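Local coordinates for protein enolase (alpha proteobacterium BAL199, PDB 3UGV) that probably acts as an enolase-superfamily lyase of the mandelate racemase/muconate lactonizing enzyme type, using a bound magnesium ion, at residues Met145-Lys159 / Asp364-Gly376. Numbering follows the deposited sequence.
Sequences MPLCTLLGGTPGSVK and DGDLIVPDKPGLG
The carbonyl oxygen of Met145 receives the amide of Gly374, N to O 2.8 Å and nearly straight at 163°, with the CA of Pro373 closing on the same oxygen. Two residues on, Leu147 N returns a bond to Gly374 O, so the start of helix 147-150 and the type II' turn Pro373-Gly376 are tied both ways. Pro146, the N-cap, lays its ring beside Lys372 O and brings CG to 3.4 Å from Asp371 OD1. The CD2 methyls of Leu147 and Leu375 meet at 3.8 Å, the two side chains lying alongside and pointing the same way. Further along, Val369 points its CB toward segment 145-159: with CG1 anti to its backbone N (chi1 176°), that methyl sits 4.0 Å from Cys148 SG, while Val369 N bonds Gly156 O. Val158 and Leu367 then form an antiparallel hydrogen-bonded pair, Leu367 N to Val158 O 2.9 Å. On the face shared by Ser157 and Lys159, Asp366 OD1 lies 3.2 Å from Lys159 CA; an alanine in place of Asp366 would probably uncover the backbone of Lys159 and remove the carboxylate beside it. Strand 157-162 runs between antiparallel 366-368 and parallel 346-348, consistent with the opening strand of the enolase-superfamily modified barrel, Lys159 making a cation-pi contact with Trp345, while helix 330-337 packs on Leu147, Val369 and Leu375 and helix 123-142 covers Leu147 through Trp136.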
ATOM      1  N   MET F 145      18.521  42.420 -16.723  1.00 43.49           N
ATOM      2  CA  MET F 145      17.489  42.151 -15.718  1.00 32.49           C
ATOM      3  C   MET F 145      18.089  41.529 -14.476  1.00 31.62           C
ATOM      4  O   MET F 145      19.023  40.728 -14.567  1.00 37.45           O
ATOM      5  CB  MET F 145      16.443  41.186 -16.273  1.00 27.05           C
ATOM      6  CG  MET F 145      15.529  41.794 -17.329  1.00 37.03           C
ATOM      7  SD  MET F 145      14.428  40.573 -18.067  1.00 45.58           S
ATOM      8  CE  MET F 145      13.492  41.628 -19.163  1.00 48.25           C
ATOM      9  N   PRO F 146      17.559  41.893 -13.302  1.00 30.57           N
ATOM     10  CA  PRO F 146      17.912  41.115 -12.109  1.00 25.65           C
ATOM     11  C   PRO F 146      17.503  39.653 -12.353  1.00 36.24           C
ATOM     12  O   PRO F 146      16.558  39.431 -13.113  1.00 34.23           O
ATOM     13  CB  PRO F 146      17.041  41.743 -11.015  1.00 23.60           C
ATOM     14  CG  PRO F 146      16.633  43.108 -11.549  1.00 27.87           C
ATOM     15  CD  PRO F 146      16.537  42.923 -13.026  1.00 28.05           C
ATOM     16  N   LEU F 147      18.192  38.680 -11.747  1.00 39.11           N
ATOM     17  CA  LEU F 147      17.871  37.270 -11.995  1.00 28.56           C
ATOM     18  C   LEU F 147      16.399  36.941 -11.706  1.00 32.31           C
ATOM     19  O   LEU F 147      15.729  36.301 -12.522  1.00 26.89           O
ATOM     20  CB  LEU F 147      18.788  36.334 -11.207  1.00 23.94           C
ATOM     21  CG  LEU F 147      18.561  34.841 -11.490  1.00 25.46           C
ATOM     22  CD1 LEU F 147      18.894  34.487 -12.933  1.00 16.81           C
ATOM     23  CD2 LEU F 147      19.361  33.957 -10.522  1.00 22.75           C
ATOM     24  N   CYS F 148      15.895  37.375 -10.551  1.00 30.25           N
ATOM     25  CA  CYS F 148      14.506  37.094 -10.204  1.00 30.78           C
ATOM     26  C   CYS F 148      13.560  37.624 -11.281  1.00 34.33           C
ATOM     27  O   CYS F 148      12.497  37.054 -11.518  1.00 41.51           O
ATOM     28  CB  CYS F 148      14.148  37.696  -8.850  1.00 42.02           C
ATOM     29  SG  CYS F 148      14.435  39.466  -8.728  1.00 39.74           S
ATOM     30  N   THR F 149      13.955  38.715 -11.931  1.00 32.92           N
ATOM     31  CA  THR F 149      13.155  39.293 -13.004  1.00 36.96           C
ATOM     32  C   THR F 149      13.200  38.414 -14.256  1.00 31.67           C
ATOM     33  O   THR F 149      12.169  38.095 -14.840  1.00 29.70           O
ATOM     34  CB  THR F 149      13.602  40.737 -13.336  1.00 37.04           C
ATOM     35  OG1 THR F 149      13.485  41.549 -12.162  1.00 35.14           O
ATOM     36  CG2 THR F 149      12.720  41.330 -14.427  1.00 31.12           C
ATOM     37  N   LEU F 150      14.393  38.002 -14.656  1.00 30.82           N
ATOM     38  CA  LEU F 150      14.510  37.064 -15.765  1.00 36.49           C
ATOM     39  C   LEU F 150      13.653  35.815 -15.533  1.00 40.84           C
ATOM     40  O   LEU F 150      13.119  35.238 -16.476  1.00 41.46           O
ATOM     41  CB  LEU F 150      15.968  36.662 -15.973  1.00 34.67           C
ATOM     42  CG  LEU F 150      16.191  35.642 -17.093  1.00 31.96           C
ATOM     43  CD1 LEU F 150      16.173  36.362 -18.417  1.00 42.46           C
ATOM     44  CD2 LEU F 150      17.507  34.897 -16.915  1.00 30.22           C
ATOM     45  N   LEU F 151      13.524  35.410 -14.273  1.00 34.14           N
ATOM     46  CA  LEU F 151      12.783  34.204 -13.921  1.00 26.52           C
ATOM     47  C   LEU F 151      11.286  34.438 -13.758  1.00 34.72           C
ATOM     48  O   LEU F 151      10.537  33.510 -13.433  1.00 33.48           O
ATOM     49  CB  LEU F 151      13.349  33.579 -12.646  1.00 24.61           C
ATOM     50  CG  LEU F 151      14.749  32.992 -12.788  1.00 32.16           C
ATOM     51  CD1 LEU F 151      15.233  32.450 -11.455  1.00 33.64           C
ATOM     52  CD2 LEU F 151      14.768  31.923 -13.890  1.00 27.49           C
ATOM     53  N   GLY F 152      10.840  35.674 -13.967  1.00 25.06           N
ATOM     54  CA  GLY F 152       9.412  35.936 -13.988  1.00 16.05           C
ATOM     55  C   GLY F 152       8.879  36.645 -12.757  1.00 29.57           C
ATOM     56  O   GLY F 152       7.664  36.787 -12.595  1.00 23.19           O
ATOM     57  N   GLY F 153       9.779  37.094 -11.888  1.00 25.27           N
ATOM     58  CA  GLY F 153       9.360  37.784 -10.687  1.00 25.19           C
ATOM     59  C   GLY F 153       9.903  39.182 -10.690  1.00 30.17           C
ATOM     60  O   GLY F 153      10.200  39.712 -11.762  1.00 30.62           O
ATOM     61  N   THR F 154      10.034  39.767  -9.496  1.00 36.44           N
ATOM     62  CA  THR F 154      10.650  41.086  -9.307  1.00 42.13           C
ATOM     63  C   THR F 154      11.413  41.161  -7.985  1.00 46.62           C
ATOM     64  O   THR F 154      11.099  40.432  -7.033  1.00 36.32           O
ATOM     65  CB  THR F 154       9.609  42.217  -9.262  1.00 40.65           C
ATOM     66  OG1 THR F 154       8.853  42.110  -8.048  1.00 41.61           O
ATOM     67  CG2 THR F 154       8.680  42.160 -10.460  1.00 43.05           C
ATOM     68  N   PRO F 155      12.411  42.059  -7.916  1.00 42.94           N
ATOM     69  CA  PRO F 155      13.171  42.327  -6.689  1.00 41.69           C
ATOM     70  C   PRO F 155      12.259  42.726  -5.528  1.00 38.14           C
ATOM     71  O   PRO F 155      11.255  43.407  -5.725  1.00 40.36           O
ATOM     72  CB  PRO F 155      14.061  43.511  -7.085  1.00 41.39           C
ATOM     73  CG  PRO F 155      14.194  43.398  -8.564  1.00 43.77           C
ATOM     74  CD  PRO F 155      12.880  42.880  -9.045  1.00 35.03           C
ATOM     75  N   GLY F 156      12.613  42.305  -4.320  1.00 38.98           N
ATOM     76  CA  GLY F 156      11.814  42.622  -3.154  1.00 36.93           C
ATOM     77  C   GLY F 156      12.337  41.937  -1.909  1.00 34.25           C
ATOM     78  O   GLY F 156      13.477  41.475  -1.875  1.00 36.32           O
ATOM     79  N   SER F 157      11.485  41.862  -0.895  1.00 29.73           N
ATOM     80  CA  SER F 157      11.851  41.330   0.411  1.00 38.35           C
ATOM     81  C   SER F 157      11.625  39.822   0.507  1.00 32.96           C
ATOM     82  O   SER F 157      10.663  39.293  -0.048  1.00 33.52           O
ATOM     83  CB  SER F 157      11.047  42.039   1.512  1.00 40.28           C
ATOM     84  OG  SER F 157      11.690  43.233   1.909  1.00 52.06           O
ATOM     85  N   VAL F 158      12.522  39.142   1.215  1.00 26.24           N
ATOM     86  CA  VAL F 158      12.381  37.716   1.488  1.00 25.79           C
ATOM     87  C   VAL F 158      12.682  37.480   2.960  1.00 28.87           C
ATOM     88  O   VAL F 158      13.777  37.806   3.428  1.00 25.59           O
ATOM     89  CB  VAL F 158      13.354  36.870   0.665  1.00 29.02           C
ATOM     90  CG1 VAL F 158      12.993  35.379   0.795  1.00 31.60           C
ATOM     91  CG2 VAL F 158      13.349  37.304  -0.787  1.00 25.00           C
ATOM     92  N   LYS F 159      11.705  36.938   3.685  1.00 24.91           N
ATOM     93  CA  LYS F 159      11.853  36.689   5.115  1.00 27.35           C
ATOM     94  C   LYS F 159      13.014  35.735   5.320  1.00 28.24           C
ATOM     95  O   LYS F 159      13.124  34.736   4.617  1.00 24.94           O
ATOM     96  CB  LYS F 159      10.563  36.092   5.700  1.00 22.22           C
ATOM     97  CG  LYS F 159      10.463  36.163   7.228  1.00 26.08           C
ATOM     98  CD  LYS F 159       9.161  35.555   7.733  1.00 25.18           C
ATOM     99  CE  LYS F 159       9.022  34.132   7.211  1.00 38.96           C
ATOM    100  NZ  LYS F 159       7.726  33.485   7.573  1.00 47.47           N
ATOM    101  N   ASP F 364      14.332  44.530   8.948  1.00 38.23           N
ATOM    102  CA  ASP F 364      13.433  43.803   9.850  1.00 35.56           C
ATOM    103  C   ASP F 364      13.476  42.300   9.627  1.00 35.84           C
ATOM    104  O   ASP F 364      12.446  41.632   9.684  1.00 33.48           O
ATOM    105  CB  ASP F 364      11.990  44.291   9.717  1.00 38.36           C
ATOM    106  CG  ASP F 364      11.833  45.768  10.040  1.00 49.79           C
ATOM    107  OD1 ASP F 364      12.582  46.293  10.908  1.00 47.76           O
ATOM    108  OD2 ASP F 364      10.946  46.397   9.414  1.00 52.55           O
ATOM    109  N   GLY F 365      14.669  41.773   9.378  1.00 31.62           N
ATOM    110  CA  GLY F 365      14.830  40.347   9.168  1.00 34.45           C
ATOM    111  C   GLY F 365      14.482  39.844   7.772  1.00 33.05           C
ATOM    112  O   GLY F 365      14.492  38.641   7.538  1.00 35.79           O
ATOM    113  N   ASP F 366      14.156  40.744   6.848  1.00 32.41           N
ATOM    114  CA  ASP F 366      13.998  40.357   5.448  1.00 31.27           C
ATOM    115  C   ASP F 366      15.254  40.744   4.688  1.00 34.22           C
ATOM    116  O   ASP F 366      15.794  41.829   4.903  1.00 34.57           O
ATOM    117  CB  ASP F 366      12.802  41.060   4.799  1.00 33.49           C
ATOM    118  CG  ASP F 366      11.484  40.739   5.487  1.00 48.12           C
ATOM    119  OD1 ASP F 366      11.398  39.683   6.151  1.00 38.75           O
ATOM    120  OD2 ASP F 366      10.532  41.546   5.363  1.00 57.06           O
ATOM    121  N   LEU F 367      15.720  39.859   3.811  1.00 29.47           N
ATOM    122  CA  LEU F 367      16.832  40.169   2.914  1.00 32.22           C
ATOM    123  C   LEU F 367      16.283  40.857   1.661  1.00 36.47           C
ATOM    124  O   LEU F 367      15.374  40.345   1.010  1.00 39.81           O
ATOM    125  CB  LEU F 367      17.589  38.893   2.524  1.00 31.01           C
ATOM    126  CG  LEU F 367      18.935  39.094   1.825  1.00 29.21           C
ATOM    127  CD1 LEU F 367      19.939  39.713   2.805  1.00 34.46           C
ATOM    128  CD2 LEU F 367      19.492  37.801   1.224  1.00 20.41           C
ATOM    129  N   ILE F 368      16.830  42.023   1.337  1.00 39.04           N
ATOM    130  CA  ILE F 368      16.347  42.837   0.222  1.00 27.55           C
ATOM    131  C   ILE F 368      17.075  42.489  -1.070  1.00 25.65           C
ATOM    132  O   ILE F 368      18.287  42.618  -1.136  1.00 32.94           O
ATOM    133  CB  ILE F 368      16.585  44.334   0.494  1.00 25.73           C
ATOM    134  CG1 ILE F 368      15.819  44.780   1.741  1.00 38.62           C
ATOM    135  CG2 ILE F 368      16.174  45.157  -0.720  1.00 30.86           C
ATOM    136  CD1 ILE F 368      14.336  44.410   1.713  1.00 42.19           C
ATOM    137  N   VAL F 369      16.348  42.030  -2.087  1.00 26.02           N
ATOM    138  CA  VAL F 369      16.962  41.747  -3.385  1.00 28.14           C
ATOM    139  C   VAL F 369      17.097  43.071  -4.112  1.00 33.21           C
ATOM    140  O   VAL F 369      16.098  43.756  -4.316  1.00 31.93           O
ATOM    141  CB  VAL F 369      16.112  40.803  -4.278  1.00 34.84           C
ATOM    142  CG1 VAL F 369      16.775  40.639  -5.639  1.00 29.08           C
ATOM    143  CG2 VAL F 369      15.904  39.445  -3.628  1.00 39.21           C
ATOM    144  N   PRO F 370      18.329  43.434  -4.505  1.00 32.28           N
ATOM    145  CA  PRO F 370      18.609  44.748  -5.099  1.00 37.28           C
ATOM    146  C   PRO F 370      18.229  44.786  -6.574  1.00 41.67           C
ATOM    147  O   PRO F 370      18.295  43.762  -7.257  1.00 35.84           O
ATOM    148  CB  PRO F 370      20.126  44.859  -4.972  1.00 33.48           C
ATOM    149  CG  PRO F 370      20.591  43.439  -5.143  1.00 37.80           C
ATOM    150  CD  PRO F 370      19.534  42.586  -4.449  1.00 33.98           C
ATOM    151  N   ASP F 371      17.838  45.956  -7.062  1.00 39.81           N
ATOM    152  CA  ASP F 371      17.523  46.100  -8.471  1.00 44.42           C
ATOM    153  C   ASP F 371      18.816  46.262  -9.271  1.00 50.94           C
ATOM    154  O   ASP F 371      19.099  47.340  -9.789  1.00 57.86           O
ATOM    155  CB  ASP F 371      16.594  47.295  -8.693  1.00 53.19           C
ATOM    156  CG  ASP F 371      15.667  47.107  -9.888  1.00 65.75           C
ATOM    157  OD1 ASP F 371      16.038  46.393 -10.847  1.00 60.53           O
ATOM    158  OD2 ASP F 371      14.558  47.677  -9.865  1.00 76.95           O
ATOM    159  N   LYS F 372      19.609  45.194  -9.343  1.00 45.01           N
ATOM    160  CA  LYS F 372      20.808  45.167 -10.179  1.00 38.96           C
ATOM    161  C   LYS F 372      20.714  43.974 -11.122  1.00 42.69           C
ATOM    162  O   LYS F 372      19.985  43.030 -10.844  1.00 55.45           O
ATOM    163  CB  LYS F 372      22.076  45.099  -9.324  1.00 35.65           C
ATOM    164  CG  LYS F 372      22.178  46.233  -8.312  1.00 46.31           C
ATOM    165  CD  LYS F 372      23.579  46.373  -7.734  1.00 59.07           C
ATOM    166  CE  LYS F 372      23.860  45.385  -6.612  1.00 62.93           C
ATOM    167  NZ  LYS F 372      25.226  45.601  -6.041  1.00 66.57           N
ATOM    168  N   PRO F 373      21.428  44.022 -12.254  1.00 46.68           N
ATOM    169  CA  PRO F 373      21.303  42.947 -13.243  1.00 42.72           C
ATOM    170  C   PRO F 373      21.912  41.667 -12.695  1.00 42.23           C
ATOM    171  O   PRO F 373      22.856  41.754 -11.914  1.00 37.33           O
ATOM    172  CB  PRO F 373      22.131  43.459 -14.432  1.00 39.07           C
ATOM    173  CG  PRO F 373      22.359  44.915 -14.164  1.00 43.65           C
ATOM    174  CD  PRO F 373      22.387  45.053 -12.681  1.00 45.49           C
ATOM    175  N   GLY F 374      21.383  40.510 -13.094  1.00 43.33           N
ATOM    176  CA  GLY F 374      21.853  39.227 -12.586  1.00 38.52           C
ATOM    177  C   GLY F 374      21.730  39.085 -11.079  1.00 35.83           C
ATOM    178  O   GLY F 374      20.700  39.424 -10.486  1.00 38.21           O
ATOM    179  N   LEU F 375      22.790  38.573 -10.460  1.00 34.75           N
ATOM    180  CA  LEU F 375      22.853  38.415  -9.010  1.00 33.28           C
ATOM    181  C   LEU F 375      23.426  39.663  -8.351  1.00 40.71           C
ATOM    182  O   LEU F 375      23.482  39.755  -7.126  1.00 41.90           O
ATOM    183  CB  LEU F 375      23.725  37.217  -8.645  1.00 23.40           C
ATOM    184  CG  LEU F 375      23.210  35.849  -9.104  1.00 23.54           C
ATOM    185  CD1 LEU F 375      24.295  34.808  -8.973  1.00 24.08           C
ATOM    186  CD2 LEU F 375      21.986  35.475  -8.294  1.00 24.46           C
ATOM    187  N   GLY F 376      23.856  40.615  -9.176  1.00 36.55           N
ATOM    188  CA  GLY F 376      24.482  41.835  -8.693  1.00 39.28           C
ATOM    189  C   GLY F 376      25.703  41.613  -7.816  1.00 43.06           C
ATOM    190  O   GLY F 376      25.900  42.319  -6.830  1.00 46.55           O
TER